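Local structure of fusarinine C esterase sidJ (Aspergillus fumigatus, 6GUP) at residues P165-E170 / E248-S253; A171-L176 / P290-K295; G84-D89 / S126-H131. The protein hydrolyses the ester bonds of the fungal siderophore fusarinine C, a reaction that yields fusarinine and iron(III), but does not hydrolyse triacetylfusarinine C. All coordinates share one frame; numbering follows the deposited sequence.

Contact 1 of 3, residues P165-E170 / E248-S253; sequences PVSDRE and EDDLFS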
# COMPACT_ATOMS: atom_id res chain seq x y z
N PRO A 165 -13.16 -17.84 1.71
CA PRO A 165 -13.55 -17.09 2.90
C PRO A 165 -13.39 -17.95 4.15
O PRO A 165 -14.21 -18.85 4.39
CB PRO A 165 -15.02 -16.73 2.63
CG PRO A 165 -15.50 -17.79 1.71
CD PRO A 165 -14.33 -18.20 0.87
N VAL A 166 -12.34 -17.68 4.91
CA VAL A 166 -11.89 -18.54 6.00
C VAL A 166 -11.84 -17.74 7.30
O VAL A 166 -11.40 -16.59 7.31
CB VAL A 166 -10.51 -19.15 5.66
CG1 VAL A 166 -9.84 -19.79 6.87
CG2 VAL A 166 -10.65 -20.17 4.54
N SER A 167 -12.29 -18.36 8.38
CA SER A 167 -12.24 -17.75 9.71
C SER A 167 -10.80 -17.70 10.22
O SER A 167 -10.15 -18.74 10.35
CB SER A 167 -13.11 -18.53 10.70
OG SER A 167 -12.89 -18.12 12.04
N ASP A 168 -10.31 -16.49 10.49
CA ASP A 168 -9.00 -16.30 11.13
C ASP A 168 -8.97 -16.90 12.53
O ASP A 168 -7.96 -17.48 12.94
CB ASP A 168 -8.63 -14.81 11.20
CG ASP A 168 -8.28 -14.22 9.85
OD1 ASP A 168 -7.51 -14.84 9.09
OD2 ASP A 168 -8.76 -13.10 9.55
N ARG A 169 -10.07 -16.73 13.26
CA ARG A 169 -10.23 -17.34 14.58
C ARG A 169 -10.03 -18.85 14.54
O ARG A 169 -9.25 -19.40 15.32
CB ARG A 169 -11.62 -17.00 15.17
CG ARG A 169 -12.07 -17.93 16.28
CD ARG A 169 -13.42 -17.56 16.85
NE ARG A 169 -13.88 -18.63 17.73
CZ ARG A 169 -14.71 -19.62 17.39
NH1 ARG A 169 -15.03 -20.54 18.30
NH2 ARG A 169 -15.26 -19.70 16.18
N GLU A 170 -10.73 -19.52 13.63
CA GLU A 170 -10.61 -20.97 13.47
C GLU A 170 -9.28 -21.40 12.85
O GLU A 170 -8.82 -22.52 13.11
CB GLU A 170 -11.79 -21.55 12.67
CG GLU A 170 -13.07 -21.62 13.48
CD GLU A 170 -14.17 -22.38 12.79
OE1 GLU A 170 -14.38 -22.17 11.57
OE2 GLU A 170 -14.85 -23.19 13.46
N GLU A 248 -16.48 -8.33 14.42
CA GLU A 248 -16.61 -7.82 13.05
C GLU A 248 -15.94 -8.73 12.01
O GLU A 248 -16.51 -8.97 10.95
CB GLU A 248 -16.01 -6.40 12.97
CG GLU A 248 -16.01 -5.78 11.58
CD GLU A 248 -15.34 -4.43 11.54
OE1 GLU A 248 -14.11 -4.37 11.75
OE2 GLU A 248 -16.04 -3.42 11.29
N ASP A 249 -14.74 -9.21 12.34
CA ASP A 249 -13.98 -10.08 11.44
C ASP A 249 -14.57 -11.47 11.32
O ASP A 249 -14.52 -12.08 10.25
CB ASP A 249 -12.52 -10.21 11.92
CG ASP A 249 -11.79 -8.88 11.94
OD1 ASP A 249 -12.02 -8.04 11.04
OD2 ASP A 249 -10.97 -8.67 12.86
N ASP A 250 -15.15 -11.97 12.41
CA ASP A 250 -15.60 -13.36 12.49
C ASP A 250 -16.94 -13.57 11.77
O ASP A 250 -18.00 -13.73 12.40
CB ASP A 250 -15.67 -13.80 13.97
CG ASP A 250 -15.82 -15.30 14.14
OD1 ASP A 250 -15.45 -16.05 13.21
OD2 ASP A 250 -16.31 -15.73 15.20
N LEU A 251 -16.88 -13.56 10.44
CA LEU A 251 -18.04 -13.77 9.57
C LEU A 251 -18.17 -15.22 9.12
O LEU A 251 -19.28 -15.68 8.83
CB LEU A 251 -17.95 -12.86 8.34
CG LEU A 251 -17.98 -11.35 8.59
CD1 LEU A 251 -17.53 -10.58 7.35
CD2 LEU A 251 -19.37 -10.90 9.02
N PHE A 252 -17.05 -15.95 9.06
CA PHE A 252 -16.97 -17.25 8.38
C PHE A 252 -16.68 -18.45 9.30
O PHE A 252 -16.32 -19.52 8.80
CB PHE A 252 -15.92 -17.17 7.26
CG PHE A 252 -16.13 -16.01 6.32
CD1 PHE A 252 -17.34 -15.86 5.64
CD2 PHE A 252 -15.11 -15.08 6.10
CE1 PHE A 252 -17.53 -14.80 4.77
CE2 PHE A 252 -15.31 -14.02 5.22
CZ PHE A 252 -16.52 -13.87 4.56
N SER A 253 -16.84 -18.30 10.61
CA SER A 253 -16.65 -19.42 11.55
C SER A 253 -17.77 -20.45 11.41
O SER A 253 -18.93 -20.10 11.24
CB SER A 253 -16.56 -18.94 13.00
OG SER A 253 -15.25 -18.50 13.30
O HOH W 1 -14.02 -20.75 8.03
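P165 CB sits over one face of the F252 ring, 3.6 Å from its centroid and only 4° off the ring normal, which identifies a CH-pi contact. L251 CB covers the opposite face, so the ring is sandwiched between the two CB atoms in the tightly packed part of the contact. The looser side is polar; there R169 is partly exposed, while the two serines and D250 stay buried. S167 OG donates to S253 OG at 2.7 Å, and S253 OG in turn approaches D250 OD1 at a suspiciously short 2.5 Å. R169 NH2 meets S253 OG near the guanidinium plane, but this bond is weak (3.1 Å); the stronger partner of R169 NH2 is D255 OD1, by a salt bridge. D250 OD2 lies well out of the guanidinium plane and adds only a charge attraction. One water accepts from S167 N and donates to F252 O, tying the two backbones. With its OG anti to the backbone N (chi1 169°), S167 also accepts from E170 N, at 3.0 Å and 170°, as the N-cap of helix 168-178. A chain of hydrogen bonds from capped amide through two hydroxyls, with D250 probably as its final acceptor, thus anchors the helix start to the 248-253 loop.

Contact 2 of 3, residues A171-L176 / P290-K295; sequences AIQWVL and PAWVDK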
# COMPACT_ATOMS: atom_id res chain seq x y z
N ALA A 171 -8.67 -20.54 12.05
CA ALA A 171 -7.32 -20.78 11.53
C ALA A 171 -6.27 -20.80 12.64
O ALA A 171 -5.35 -21.63 12.61
CB ALA A 171 -6.94 -19.75 10.47
N ILE A 172 -6.41 -19.91 13.62
CA ILE A 172 -5.51 -19.87 14.79
C ILE A 172 -5.71 -21.11 15.68
O ILE A 172 -4.73 -21.68 16.16
CB ILE A 172 -5.67 -18.56 15.59
CG1 ILE A 172 -5.16 -17.38 14.75
CG2 ILE A 172 -4.89 -18.62 16.90
CD1 ILE A 172 -5.52 -16.01 15.28
N GLN A 173 -6.97 -21.51 15.88
CA GLN A 173 -7.29 -22.77 16.59
C GLN A 173 -6.60 -23.99 15.96
O GLN A 173 -6.13 -24.88 16.67
CB GLN A 173 -8.81 -23.00 16.62
CG GLN A 173 -9.58 -22.07 17.54
CD GLN A 173 -11.09 -22.21 17.40
OE1 GLN A 173 -11.59 -23.14 16.77
NE2 GLN A 173 -11.82 -21.29 18.01
N TRP A 174 -6.56 -24.01 14.63
CA TRP A 174 -5.91 -25.07 13.86
C TRP A 174 -4.38 -25.00 13.94
O TRP A 174 -3.71 -26.03 13.96
CB TRP A 174 -6.39 -24.99 12.41
CG TRP A 174 -5.99 -26.11 11.50
CD1 TRP A 174 -5.44 -25.98 10.26
CD2 TRP A 174 -6.12 -27.52 11.73
NE1 TRP A 174 -5.22 -27.21 9.70
CE2 TRP A 174 -5.63 -28.18 10.57
CE3 TRP A 174 -6.62 -28.29 12.78
CZ2 TRP A 174 -5.61 -29.57 10.45
CZ3 TRP A 174 -6.60 -29.69 12.67
CH2 TRP A 174 -6.10 -30.31 11.51
N VAL A 175 -3.84 -23.78 13.96
CA VAL A 175 -2.40 -23.55 14.20
C VAL A 175 -2.00 -24.02 15.61
O VAL A 175 -0.94 -24.64 15.77
CB VAL A 175 -2.01 -22.07 13.98
CG1 VAL A 175 -0.65 -21.73 14.57
CG2 VAL A 175 -2.02 -21.75 12.49
N LEU A 176 -2.82 -23.72 16.61
CA LEU A 176 -2.58 -24.19 17.99
C LEU A 176 -2.72 -25.71 18.13
O LEU A 176 -2.07 -26.31 18.99
CB LEU A 176 -3.51 -23.48 18.98
CG LEU A 176 -3.30 -21.97 19.15
CD1 LEU A 176 -4.49 -21.35 19.86
CD2 LEU A 176 -2.01 -21.67 19.90
N PRO A 290 -9.67 -25.99 9.85
CA PRO A 290 -9.50 -27.21 10.65
C PRO A 290 -10.19 -28.44 10.06
O PRO A 290 -11.24 -28.31 9.41
CB PRO A 290 -10.13 -26.86 12.01
CG PRO A 290 -10.36 -25.40 12.02
CD PRO A 290 -10.31 -24.90 10.61
N ALA A 291 -9.61 -29.61 10.29
CA ALA A 291 -10.17 -30.88 9.83
C ALA A 291 -11.49 -31.24 10.52
O ALA A 291 -12.28 -32.01 9.97
CB ALA A 291 -9.16 -32.00 10.00
N TRP A 292 -11.74 -30.68 11.71
CA TRP A 292 -13.03 -30.84 12.39
C TRP A 292 -14.19 -30.03 11.77
O TRP A 292 -15.35 -30.28 12.12
CB TRP A 292 -12.91 -30.56 13.90
CG TRP A 292 -12.61 -29.13 14.31
CD1 TRP A 292 -13.50 -28.09 14.38
CD2 TRP A 292 -11.35 -28.61 14.76
NE1 TRP A 292 -12.87 -26.95 14.82
CE2 TRP A 292 -11.55 -27.24 15.06
CE3 TRP A 292 -10.07 -29.16 14.93
CZ2 TRP A 292 -10.51 -26.41 15.52
CZ3 TRP A 292 -9.04 -28.33 15.38
CH2 TRP A 292 -9.27 -26.97 15.67
N VAL A 293 -13.89 -29.09 10.87
CA VAL A 293 -14.91 -28.32 10.16
C VAL A 293 -15.41 -29.10 8.94
O VAL A 293 -14.61 -29.50 8.09
CB VAL A 293 -14.37 -26.94 9.70
CG1 VAL A 293 -15.44 -26.15 8.94
CG2 VAL A 293 -13.88 -26.13 10.89
N ASP A 294 -16.72 -29.32 8.87
CA ASP A 294 -17.37 -29.87 7.67
C ASP A 294 -17.62 -28.71 6.70
O ASP A 294 -18.50 -27.88 6.94
CB ASP A 294 -18.67 -30.59 8.05
CG ASP A 294 -19.20 -31.49 6.93
OD1 ASP A 294 -18.94 -31.23 5.74
OD2 ASP A 294 -19.90 -32.47 7.26
N LYS A 295 -16.85 -28.67 5.62
CA LYS A 295 -16.95 -27.58 4.63
C LYS A 295 -18.26 -27.61 3.84
O LYS A 295 -18.76 -26.55 3.44
CB LYS A 295 -15.77 -27.64 3.65
CG LYS A 295 -14.40 -27.44 4.28
CD LYS A 295 -13.31 -27.57 3.24
CE LYS A 295 -11.94 -27.71 3.88
NZ LYS A 295 -10.90 -28.00 2.85
O HOH W 2 -13.81 -24.42 15.62
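Q173 OE1 and W292 NE1 share one water across the contact: it donates to Q173 OE1 at 2.8 Å and accepts from W292 NE1 at 2.8 Å. No direct hydrogen bond joins the two segments, so this bridge is the polar link and the remainder is packing. The Q173 amide and the W292 ring are nearly coplanar, 23° apart, and Q173 OE1 faces the edge of the indole, 3.7 Å from W292 CZ2. The two tryptophans meet obliquely. W292 CZ3 reaches the edge of W174 at CE3, 3.6 Å away, with the six-membered rings turned 79° against each other. A chi1 of 68° places W292 CG between its own backbone N and carbonyl carbon and folds the indole back over P290, whose CB lies above the ring centre. P290 therefore packs against both indoles, since its CA also lies over a face of W174, 3.8 Å from the centroid of the five-membered ring. Farther along the same W174 face comes A291 N, a buried amide with no polar partner in the model, while A291 CB touches W174 CH2 at 3.8 Å. The type I turn P290-V293, closed by V293 N to P290 O at 3.1 Å, is consistent with P290, A291 and W292 all facing the same helix. In the fold, this surface contact joins helix 168-178 to the loop that leaves strand 278-283 and enters helix 295-307; I172, V175 and L176 of the first helix pack instead against helix 185-205 and nearby loops.

Contact 3 of 3, residues G84-D89 / S126-H131; sequences GHLDRD and SQCVLH
L86 and H131 cross obliquely, the leucine lying over the imidazole: L86 CB is 3.5 Å from the ring centroid and almost on the ring normal, a CH-pi contact centred on the face. L86 CD1 adds a close approach to H131 ND1, at 3.3 Å. The same ring is held at its edge as well, because H131 NE2 donates to D87 OD1 at 2.7 Å with an N-H...O angle of 167°. That oxygen lies almost in the imidazole plane, but the carboxylate is turned 54° from the ring, and D87 OD1 is approached by the N-H on its anti side, somewhat out of the carboxylate plane. A face contact and an in-plane bond acting on one ring together limit its rotation. With CG anti to the backbone N (chi1 -162°), H131 carries its imidazole across to the start of helix 86-108. The nearby carboxylate would probably favour the protonated imidazolium. The other branch, L86 CD2, meets the same helix a turn earlier, touching Q127 CB at 3.9 Å and C128 SG at 4.0 Å; leucine and glutamine side chains cross at about a right angle. D89 OD2 comes within 3.3 Å of C128 SG, while D89 OD1 is hydrogen-bonded to S76. S126-H131 belong to the helix that follows strand 117-122 through a GxSxG sequence, consistent with the nucleophile elbow of an alpha/beta-hydrolase. Here the helix leaving that probable elbow packs against the first turn of helix 86-108, within the core of the hydrolase fold.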
# COMPACT_ATOMS: atom_id res chain seq x y z
N GLY A 84 -11.87 -2.66 13.50
CA GLY A 84 -12.92 -1.71 13.12
C GLY A 84 -12.62 -1.09 11.78
O GLY A 84 -12.79 0.12 11.60
N HIS A 85 -12.17 -1.92 10.84
CA HIS A 85 -11.69 -1.47 9.53
C HIS A 85 -12.65 -1.73 8.36
O HIS A 85 -12.52 -1.09 7.32
CB HIS A 85 -10.32 -2.11 9.24
CG HIS A 85 -10.38 -3.56 8.89
ND1 HIS A 85 -10.34 -4.56 9.83
CD2 HIS A 85 -10.48 -4.18 7.69
CE1 HIS A 85 -10.41 -5.74 9.23
NE2 HIS A 85 -10.50 -5.54 7.93
N LEU A 86 -13.61 -2.64 8.53
CA LEU A 86 -14.49 -3.05 7.43
C LEU A 86 -15.43 -1.94 6.92
O LEU A 86 -15.74 -1.92 5.73
CB LEU A 86 -15.32 -4.29 7.80
CG LEU A 86 -14.63 -5.66 7.83
CD1 LEU A 86 -15.66 -6.74 8.10
CD2 LEU A 86 -13.90 -5.95 6.52
N ASP A 87 -15.87 -1.05 7.81
CA ASP A 87 -16.71 0.09 7.39
C ASP A 87 -15.98 1.03 6.44
O ASP A 87 -16.55 1.46 5.43
CB ASP A 87 -17.23 0.88 8.61
CG ASP A 87 -18.40 0.20 9.32
OD1 ASP A 87 -18.99 -0.76 8.78
OD2 ASP A 87 -18.74 0.64 10.44
N ARG A 88 -14.73 1.35 6.76
CA ARG A 88 -13.90 2.21 5.91
C ARG A 88 -13.50 1.52 4.60
O ARG A 88 -13.49 2.16 3.54
CB ARG A 88 -12.64 2.63 6.67
CG ARG A 88 -11.82 3.72 6.01
CD ARG A 88 -10.57 3.99 6.83
NE ARG A 88 -9.80 2.76 7.02
CZ ARG A 88 -9.00 2.49 8.05
NH1 ARG A 88 -8.82 3.35 9.05
NH2 ARG A 88 -8.37 1.31 8.08
N ASP A 89 -13.16 0.23 4.68
CA ASP A 89 -12.91 -0.60 3.50
C ASP A 89 -14.06 -0.53 2.51
O ASP A 89 -13.86 -0.30 1.31
CB ASP A 89 -12.73 -2.07 3.90
CG ASP A 89 -11.38 -2.36 4.51
OD1 ASP A 89 -10.70 -1.42 4.95
OD2 ASP A 89 -11.00 -3.55 4.53
N SER A 126 -12.69 -11.33 1.25
CA SER A 126 -14.08 -11.82 1.28
C SER A 126 -14.93 -11.19 2.39
O SER A 126 -16.14 -11.07 2.24
CB SER A 126 -14.10 -13.34 1.42
OG SER A 126 -13.45 -13.96 0.34
N GLN A 127 -14.29 -10.81 3.51
CA GLN A 127 -14.97 -10.07 4.57
C GLN A 127 -15.53 -8.75 4.04
O GLN A 127 -16.67 -8.40 4.32
CB GLN A 127 -14.03 -9.77 5.74
CG GLN A 127 -13.53 -10.99 6.51
CD GLN A 127 -12.41 -10.65 7.48
OE1 GLN A 127 -12.26 -9.51 7.92
NE2 GLN A 127 -11.60 -11.66 7.81
N CYS A 128 -14.71 -8.03 3.27
CA CYS A 128 -15.13 -6.77 2.64
C CYS A 128 -16.32 -6.95 1.69
O CYS A 128 -17.19 -6.08 1.63
CB CYS A 128 -13.97 -6.13 1.87
SG CYS A 128 -12.44 -5.97 2.82
N VAL A 129 -16.36 -8.08 0.98
CA VAL A 129 -17.45 -8.38 0.05
C VAL A 129 -18.78 -8.58 0.80
O VAL A 129 -19.77 -7.94 0.46
CB VAL A 129 -17.14 -9.63 -0.82
CG1 VAL A 129 -18.32 -10.01 -1.71
CG2 VAL A 129 -15.90 -9.38 -1.69
N LEU A 130 -18.77 -9.45 1.81
CA LEU A 130 -19.98 -9.71 2.61
C LEU A 130 -20.41 -8.49 3.43
O LEU A 130 -21.60 -8.24 3.58
CB LEU A 130 -19.76 -10.92 3.54
CG LEU A 130 -20.93 -11.37 4.43
CD1 LEU A 130 -22.22 -11.57 3.64
CD2 LEU A 130 -20.58 -12.65 5.17
N HIS A 131 -19.43 -7.73 3.94
CA HIS A 131 -19.70 -6.49 4.68
C HIS A 131 -20.30 -5.41 3.77
O HIS A 131 -21.23 -4.71 4.17
CB HIS A 131 -18.41 -5.98 5.34
CG HIS A 131 -18.63 -4.99 6.44
ND1 HIS A 131 -18.67 -5.36 7.77
CD2 HIS A 131 -18.76 -3.65 6.42
CE1 HIS A 131 -18.84 -4.29 8.51
NE2 HIS A 131 -18.90 -3.23 7.72

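Overall arrangement
Contacts 1 and 2 lie along one helix, 168-178: the first holds its N-terminal end and the second its next turns. Their centres are 11 Å apart, and they touch where E170 O meets P290 CG at 3.4 Å. Contact 3 is about 12 Å from contact 1, centre to centre, and joins it through the loop 248-253, where D249 OD1 lies 3.3 Å from H85 CE1. Contacts 2 and 3 do not touch; their nearest atoms are about 10 Å apart. A probable catalytic triad, S123, H327 and D286, relates to two of them: V166 of contact 1 touches D286, and contact 3 includes the helix that follows S123.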